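Local coordinates for Mgp-operon protein 3 (Mycoplasma pneumoniae, PDB 6RJ1), which probably serves as a surface adhesin subunit, P40/P90, taking part in the attachment of this human pathogen to sugars on host cells, at residues 473-478 with 538-543; 553-558 with 692-697. One frame throughout, in Å; residues are numbered along the deposited sequence.

Contact 1 of 2, residues 473-478 with 538-543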
ATOM      1  N   VAL A 473       5.326  -2.705  -1.764  1.00 64.88           N
ATOM      2  CA  VAL A 473       5.935  -3.091  -0.476  1.00 62.19           C
ATOM      3  C   VAL A 473       5.497  -2.046   0.570  1.00 64.61           C
ATOM      4  O   VAL A 473       5.559  -0.852   0.262  1.00 63.53           O
ATOM      5  CB  VAL A 473       7.483  -3.232  -0.554  1.00 64.56           C
ATOM      6  CG1 VAL A 473       8.101  -3.512   0.808  1.00 64.00           C
ATOM      7  CG2 VAL A 473       7.900  -4.307  -1.541  1.00 64.22           C
ATOM      8  N   PRO A 474       5.047  -2.454   1.796  1.00 61.36           N
ATOM      9  CA  PRO A 474       4.647  -1.449   2.801  1.00 60.48           C
ATOM     10  C   PRO A 474       5.822  -0.592   3.269  1.00 62.77           C
ATOM     11  O   PRO A 474       6.958  -1.068   3.329  1.00 61.75           O
ATOM     12  CB  PRO A 474       4.067  -2.297   3.937  1.00 61.96           C
ATOM     13  CG  PRO A 474       4.723  -3.617   3.798  1.00 65.70           C
ATOM     14  CD  PRO A 474       4.884  -3.826   2.329  1.00 61.78           C
ATOM     15  N   SER A 475       5.550   0.692   3.531  1.00 58.60           N
ATOM     16  CA  SER A 475       6.542   1.658   3.978  1.00 57.18           C
ATOM     17  C   SER A 475       6.150   2.206   5.346  1.00 61.14           C
ATOM     18  O   SER A 475       4.989   2.543   5.567  1.00 60.75           O
ATOM     19  CB  SER A 475       6.730   2.766   2.946  1.00 60.25           C
ATOM     20  OG  SER A 475       5.546   3.507   2.721  1.00 68.97           O
ATOM     21  N   LEU A 476       7.121   2.262   6.265  1.00 57.84           N
ATOM     22  CA  LEU A 476       6.938   2.690   7.642  1.00 57.26           C
ATOM     23  C   LEU A 476       7.245   4.166   7.883  1.00 61.31           C
ATOM     24  O   LEU A 476       6.965   4.690   8.969  1.00 61.48           O
ATOM     25  CB  LEU A 476       7.780   1.789   8.569  1.00 57.26           C
ATOM     26  CG  LEU A 476       7.136   0.475   9.051  1.00 62.19           C
ATOM     27  CD1 LEU A 476       6.952  -0.541   7.909  1.00 62.87           C
ATOM     28  CD2 LEU A 476       7.978  -0.164  10.116  1.00 63.31           C
ATOM     29  N   TRP A 477       7.812   4.842   6.880  1.00 58.04           N
ATOM     30  CA  TRP A 477       8.190   6.252   6.997  1.00 58.09           C
ATOM     31  C   TRP A 477       8.100   7.006   5.670  1.00 62.24           C
ATOM     32  O   TRP A 477       7.912   6.393   4.615  1.00 62.10           O
ATOM     33  CB  TRP A 477       9.594   6.375   7.619  1.00 56.94           C
ATOM     34  CG  TRP A 477      10.632   5.578   6.889  1.00 57.90           C
ATOM     35  CD1 TRP A 477      11.236   5.902   5.708  1.00 60.88           C
ATOM     36  CD2 TRP A 477      11.170   4.308   7.285  1.00 57.40           C
ATOM     37  NE1 TRP A 477      12.137   4.925   5.355  1.00 60.46           N
ATOM     38  CE2 TRP A 477      12.109   3.926   6.299  1.00 61.52           C
ATOM     39  CE3 TRP A 477      10.971   3.465   8.391  1.00 58.42           C
ATOM     40  CZ2 TRP A 477      12.834   2.733   6.379  1.00 60.43           C
ATOM     41  CZ3 TRP A 477      11.684   2.277   8.466  1.00 59.95           C
ATOM     42  CH2 TRP A 477      12.598   1.919   7.465  1.00 60.61           C
ATOM     43  N   TYR A 478       8.225   8.342   5.728  1.00 58.92           N
ATOM     44  CA  TYR A 478       8.166   9.225   4.557  1.00 59.02           C
ATOM     45  C   TYR A 478       9.010  10.468   4.804  1.00 63.83           C
ATOM     46  O   TYR A 478       9.268  10.810   5.952  1.00 63.94           O
ATOM     47  CB  TYR A 478       6.709   9.606   4.231  1.00 60.00           C
ATOM     48  CG  TYR A 478       6.020  10.400   5.324  1.00 61.02           C
ATOM     49  CD1 TYR A 478       5.479   9.764   6.439  1.00 61.72           C
ATOM     50  CD2 TYR A 478       5.893  11.784   5.233  1.00 62.04           C
ATOM     51  CE1 TYR A 478       4.843  10.486   7.443  1.00 62.14           C
ATOM     52  CE2 TYR A 478       5.257  12.518   6.232  1.00 63.29           C
ATOM     53  CZ  TYR A 478       4.726  11.862   7.333  1.00 71.67           C
ATOM     54  OH  TYR A 478       4.090  12.576   8.317  1.00 73.73           O
ATOM     55  N   TYR A 538       1.865   1.751   5.198  1.00 54.60           N
ATOM     56  CA  TYR A 538       1.004   2.024   4.058  1.00 54.06           C
ATOM     57  C   TYR A 538       1.618   1.508   2.762  1.00 58.41           C
ATOM     58  O   TYR A 538       2.842   1.453   2.635  1.00 57.16           O
ATOM     59  CB  TYR A 538       0.714   3.542   3.957  1.00 54.63           C
ATOM     60  CG  TYR A 538      -0.078   4.085   5.131  1.00 54.63           C
ATOM     61  CD1 TYR A 538      -1.465   3.978   5.170  1.00 55.64           C
ATOM     62  CD2 TYR A 538       0.566   4.651   6.233  1.00 54.70           C
ATOM     63  CE1 TYR A 538      -2.193   4.425   6.272  1.00 55.04           C
ATOM     64  CE2 TYR A 538      -0.150   5.097   7.340  1.00 54.81           C
ATOM     65  CZ  TYR A 538      -1.530   4.994   7.350  1.00 61.37           C
ATOM     66  OH  TYR A 538      -2.227   5.442   8.446  1.00 60.86           O
ATOM     67  N   LEU A 539       0.748   1.124   1.798  1.00 57.04           N
ATOM     68  CA  LEU A 539       1.094   0.709   0.419  1.00 56.86           C
ATOM     69  C   LEU A 539       0.643   1.878  -0.477  1.00 60.58           C
ATOM     70  O   LEU A 539      -0.510   1.954  -0.900  1.00 60.68           O
ATOM     71  CB  LEU A 539       0.429  -0.622   0.048  1.00 56.73           C
ATOM     72  CG  LEU A 539       0.897  -1.820   0.875  1.00 60.90           C
ATOM     73  CD1 LEU A 539      -0.268  -2.533   1.507  1.00 60.94           C
ATOM     74  CD2 LEU A 539       1.761  -2.760   0.050  1.00 62.77           C
ATOM     75  N   ILE A 540       1.551   2.852  -0.632  1.00 57.54           N
ATOM     76  CA  ILE A 540       1.367   4.157  -1.278  1.00 57.60           C
ATOM     77  C   ILE A 540       1.038   4.057  -2.761  1.00 63.40           C
ATOM     78  O   ILE A 540       1.901   3.688  -3.553  1.00 65.03           O
ATOM     79  CB  ILE A 540       2.610   5.080  -1.002  1.00 60.16           C
ATOM     80  CG1 ILE A 540       2.990   5.118   0.507  1.00 60.27           C
ATOM     81  CG2 ILE A 540       2.458   6.494  -1.595  1.00 60.20           C
ATOM     82  CD1 ILE A 540       2.058   5.894   1.466  1.00 71.35           C
ATOM     83  N   ALA A 541      -0.187   4.469  -3.141  1.00 58.81           N
ATOM     84  CA  ALA A 541      -0.632   4.506  -4.538  1.00 58.41           C
ATOM     85  C   ALA A 541       0.010   5.687  -5.290  1.00 63.91           C
ATOM     86  O   ALA A 541       0.120   5.654  -6.517  1.00 65.01           O
ATOM     87  CB  ALA A 541      -2.143   4.608  -4.603  1.00 58.99           C
ATOM     88  N   GLY A 542       0.429   6.705  -4.544  1.00 59.50           N
ATOM     89  CA  GLY A 542       1.084   7.876  -5.093  1.00 59.14           C
ATOM     90  C   GLY A 542       0.782   9.175  -4.387  1.00 64.03           C
ATOM     91  O   GLY A 542      -0.007   9.220  -3.440  1.00 62.96           O
ATOM     92  N   LEU A 543       1.432  10.242  -4.870  1.00 62.20           N
ATOM     93  CA  LEU A 543       1.296  11.616  -4.397  1.00 62.73           C
ATOM     94  C   LEU A 543       1.443  12.628  -5.528  1.00 68.97           C
ATOM     95  O   LEU A 543       2.181  12.390  -6.490  1.00 69.40           O
ATOM     96  CB  LEU A 543       2.208  11.994  -3.188  1.00 62.59           C
ATOM     97  CG  LEU A 543       3.681  11.481  -2.982  1.00 66.63           C
ATOM     98  CD1 LEU A 543       4.462  11.235  -4.270  1.00 66.50           C
ATOM     99  CD2 LEU A 543       4.464  12.451  -2.129  1.00 68.09           C
TER
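Ser475 turns its OG between its own backbone N and carbonyl carbon (chi1 62°), which brings OG to 3.4 Å from Tyr538 O, while Leu539, with CG beside its backbone N (chi1 -64°), has its CD2 branch close to Pro474. The hydroxyl contact is at best a weak hydrogen bond. The firmer hold on Tyr538 O is the amide of Ser475, whose N lies 3.0 Å from that oxygen with 163° at the hydrogen. A third, softer approach comes from Pro474 CA, 3.4 Å from Tyr538 O. The return bond runs from Tyr538 N to Ser475 O at 3.2 Å. Serine suits this place by its size: the short side chain fits beside the bridge with OG against Ile540 CG1 at 3.7 Å, and it may also address the carbonyl. Proline suits the neighbouring one: with no N-H to satisfy, Pro474 N can lie 3.7 Å from Leu539 CD2, and its ring runs side by side with the leucine, CD to CD2 4.0 Å. The CB of Tyr538 points away from 473-478, and its ring meets Trp493 edge-to-face. Further along, Ala541 and Gly542 both face Ala553 in a classic beta bulge. The pair Ser475-Tyr538 is a single antiparallel, hydrogen-bonded beta bridge, joining the loop before strand 477-482 to strand 538-546 in the buried interior, within the MgpC adhesin family region, which is grouped with the beta-propellers.

Contact 2 of 2, residues 553-558 with 692-697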
ATOM      1  N   ALA A 553      -2.750   9.077  -1.714  1.00 56.99           N
ATOM      2  CA  ALA A 553      -3.620   7.912  -1.582  1.00 56.20           C
ATOM      3  C   ALA A 553      -2.745   6.702  -1.374  1.00 60.65           C
ATOM      4  O   ALA A 553      -1.659   6.593  -1.960  1.00 60.18           O
ATOM      5  CB  ALA A 553      -4.489   7.729  -2.813  1.00 56.58           C
ATOM      6  N   ALA A 554      -3.200   5.811  -0.497  1.00 57.39           N
ATOM      7  CA  ALA A 554      -2.481   4.601  -0.131  1.00 56.86           C
ATOM      8  C   ALA A 554      -3.451   3.574   0.422  1.00 60.44           C
ATOM      9  O   ALA A 554      -4.547   3.921   0.862  1.00 59.64           O
ATOM     10  CB  ALA A 554      -1.441   4.936   0.939  1.00 57.32           C
ATOM     11  N   PHE A 555      -3.041   2.309   0.419  1.00 56.17           N
ATOM     12  CA  PHE A 555      -3.821   1.269   1.065  1.00 54.97           C
ATOM     13  C   PHE A 555      -3.185   1.101   2.427  1.00 58.46           C
ATOM     14  O   PHE A 555      -1.958   1.150   2.543  1.00 58.02           O
ATOM     15  CB  PHE A 555      -3.768  -0.054   0.300  1.00 56.22           C
ATOM     16  CG  PHE A 555      -4.934  -0.243  -0.625  1.00 57.34           C
ATOM     17  CD1 PHE A 555      -6.177  -0.638  -0.131  1.00 59.72           C
ATOM     18  CD2 PHE A 555      -4.800  -0.022  -1.991  1.00 58.37           C
ATOM     19  CE1 PHE A 555      -7.267  -0.790  -0.990  1.00 59.81           C
ATOM     20  CE2 PHE A 555      -5.888  -0.181  -2.848  1.00 60.63           C
ATOM     21  CZ  PHE A 555      -7.114  -0.559  -2.339  1.00 58.81           C
ATOM     22  N   LYS A 556      -4.009   0.953   3.459  1.00 54.41           N
ATOM     23  CA  LYS A 556      -3.527   0.723   4.811  1.00 53.60           C
ATOM     24  C   LYS A 556      -2.992  -0.705   4.810  1.00 58.65           C
ATOM     25  O   LYS A 556      -3.714  -1.634   4.431  1.00 58.97           O
ATOM     26  CB  LYS A 556      -4.691   0.872   5.809  1.00 54.96           C
ATOM     27  CG  LYS A 556      -4.336   0.566   7.259  1.00 52.89           C
ATOM     28  CD  LYS A 556      -5.558   0.076   8.051  1.00 60.31           C
ATOM     29  CE  LYS A 556      -5.633  -1.436   8.137  1.00 72.25           C
ATOM     30  NZ  LYS A 556      -4.696  -1.983   9.163  1.00 90.20           N
ATOM     31  N   ALA A 557      -1.714  -0.877   5.167  1.00 55.07           N
ATOM     32  CA  ALA A 557      -1.113  -2.208   5.256  1.00 54.47           C
ATOM     33  C   ALA A 557      -1.633  -2.854   6.560  1.00 59.57           C
ATOM     34  O   ALA A 557      -1.909  -2.135   7.527  1.00 59.83           O
ATOM     35  CB  ALA A 557       0.398  -2.095   5.285  1.00 54.66           C
ATOM     36  N   GLY A 558      -1.806  -4.175   6.558  1.00 55.14           N
ATOM     37  CA  GLY A 558      -2.283  -4.897   7.730  1.00 54.76           C
ATOM     38  C   GLY A 558      -1.307  -4.799   8.885  1.00 59.67           C
ATOM     39  O   GLY A 558      -0.147  -5.161   8.731  1.00 60.29           O
ATOM     40  N   GLN A 692      -8.841  -4.079   3.421  1.00 56.79           N
ATOM     41  CA  GLN A 692      -8.926  -3.456   2.088  1.00 54.60           C
ATOM     42  C   GLN A 692      -9.287  -1.970   2.208  1.00 57.98           C
ATOM     43  O   GLN A 692     -10.154  -1.462   1.488  1.00 57.48           O
ATOM     44  CB  GLN A 692      -9.902  -4.216   1.158  1.00 54.75           C
ATOM     45  CG  GLN A 692      -9.737  -5.728   1.134  1.00 50.48           C
ATOM     46  CD  GLN A 692      -8.785  -6.239   0.090  1.00 55.94           C
ATOM     47  OE1 GLN A 692      -7.673  -5.753  -0.082  1.00 50.99           O
ATOM     48  NE2 GLN A 692      -9.199  -7.269  -0.624  1.00 47.84           N
ATOM     49  N   LEU A 693      -8.611  -1.278   3.135  1.00 53.84           N
ATOM     50  CA  LEU A 693      -8.858   0.127   3.424  1.00 53.13           C
ATOM     51  C   LEU A 693      -7.974   1.100   2.656  1.00 58.22           C
ATOM     52  O   LEU A 693      -6.752   1.134   2.856  1.00 58.77           O
ATOM     53  CB  LEU A 693      -8.751   0.381   4.936  1.00 52.53           C
ATOM     54  CG  LEU A 693     -10.026   0.749   5.691  1.00 55.51           C
ATOM     55  CD1 LEU A 693     -11.122  -0.309   5.536  1.00 53.85           C
ATOM     56  CD2 LEU A 693      -9.714   0.961   7.154  1.00 57.37           C
ATOM     57  N   LEU A 694      -8.606   1.915   1.789  1.00 53.77           N
ATOM     58  CA  LEU A 694      -7.907   2.963   1.073  1.00 53.11           C
ATOM     59  C   LEU A 694      -7.954   4.226   1.930  1.00 57.42           C
ATOM     60  O   LEU A 694      -9.004   4.611   2.425  1.00 56.19           O
ATOM     61  CB  LEU A 694      -8.476   3.221  -0.332  1.00 52.70           C
ATOM     62  CG  LEU A 694      -7.607   4.158  -1.214  1.00 56.19           C
ATOM     63  CD1 LEU A 694      -6.540   3.377  -1.988  1.00 55.12           C
ATOM     64  CD2 LEU A 694      -8.459   4.985  -2.142  1.00 56.19           C
ATOM     65  N   VAL A 695      -6.794   4.823   2.124  1.00 55.28           N
ATOM     66  CA  VAL A 695      -6.553   6.040   2.883  1.00 55.84           C
ATOM     67  C   VAL A 695      -6.147   7.099   1.847  1.00 61.84           C
ATOM     68  O   VAL A 695      -5.312   6.835   0.978  1.00 61.36           O
ATOM     69  CB  VAL A 695      -5.443   5.761   3.939  1.00 59.95           C
ATOM     70  CG1 VAL A 695      -4.904   7.038   4.553  1.00 59.92           C
ATOM     71  CG2 VAL A 695      -5.949   4.822   5.030  1.00 59.43           C
ATOM     72  N   TYR A 696      -6.781   8.268   1.901  1.00 59.89           N
ATOM     73  CA  TYR A 696      -6.516   9.368   0.964  1.00 60.14           C
ATOM     74  C   TYR A 696      -6.685  10.703   1.675  1.00 65.84           C
ATOM     75  O   TYR A 696      -7.302  10.758   2.740  1.00 65.11           O
ATOM     76  CB  TYR A 696      -7.444   9.279  -0.270  1.00 61.25           C
ATOM     77  CG  TYR A 696      -8.923   9.385   0.053  1.00 62.49           C
ATOM     78  CD1 TYR A 696      -9.657   8.262   0.438  1.00 63.91           C
ATOM     79  CD2 TYR A 696      -9.591  10.604  -0.032  1.00 62.95           C
ATOM     80  CE1 TYR A 696     -11.008   8.356   0.760  1.00 64.27           C
ATOM     81  CE2 TYR A 696     -10.947  10.706   0.275  1.00 63.99           C
ATOM     82  CZ  TYR A 696     -11.650   9.581   0.680  1.00 72.70           C
ATOM     83  OH  TYR A 696     -12.986   9.672   0.999  1.00 75.83           O
ATOM     84  N   GLY A 697      -6.158  11.765   1.080  1.00 63.78           N
ATOM     85  CA  GLY A 697      -6.291  13.093   1.656  1.00 63.73           C
ATOM     86  C   GLY A 697      -5.499  14.187   0.982  1.00 67.71           C
ATOM     87  O   GLY A 697      -4.685  13.937   0.086  1.00 66.37           O
TER
HETATM   88  O   HOH W   1      -6.414  -1.958   4.731  1.00 56.37           O
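Ala554 O takes one hydrogen bond from the facing strand, from Val695 N at 2.7 Å, with Leu694 CA adding a softer CA-H...O contact at 3.5 Å. Val695 O answers by accepting from Ala554 N at 2.8 Å, so this antiparallel pair is of the hydrogen-bonded kind. Leu693 O accepts from Lys556 N at 2.8 Å, nearly straight at 175°, and Phe555 CA makes a CA-H...O contact with it. Beyond that bond a water spans the end of the pair, donating to Lys556 O and accepting from Leu693 N.

On one face of the sheet lie Ala553, Phe555, Leu694 and Tyr696. With CG anti to its backbone N (chi1 -170°), Leu694 sends CD1 over a face of the Phe555 ring, 3.9 Å from the centroid, in a CH-pi contact displaced toward the rim at CE2. Gln692 O lies at the edge of the ring, near CE1. A flat aromatic suits this site because one face takes a methyl while the rim reaches along the backbone. Beside it, the side chains of Ala553 and Tyr696 meet at their CB atoms, 4.2 Å apart, and the end of the tyrosine leads away so that OH can bond Ser833 OG.

The other face carries Ala554 and Val695, compact residues that both touch Tyr538, with Trp500 also against Val695. Lys556 lays its aliphatic CB against Leu693 CB, then bends so that NZ bonds Asn660 OD1 and, from above the carbonyl plane, Ala557 O. Strand 549-563 thus runs between strands 538-546 and 693-699, with strands 799-805 and 808-815 packed against the Phe555 and Tyr696 face.

Following the chain from the N terminus, residues 473-478 come first; the chain then passes through strands 477-482 and 487-492 and helix 503-511 before 538-543 returns to close contact 1. Strand 538-546 leads directly into strand 549-563, where contact 2 opens, and after 133 intervening residues 692-697 closes that longer loop. The two contacts are therefore in series, neither nested nor crossed. They meet laterally: probable hydrogen bonds join Leu539 N to Phe555 O and Ala541 N to Ala553 O, and Ala554 CB packs on Ile540. Together they tie the loop before strand 477-482 to a mixed sheet in which 538-546, 549-563 and 693-699 are successive neighbours.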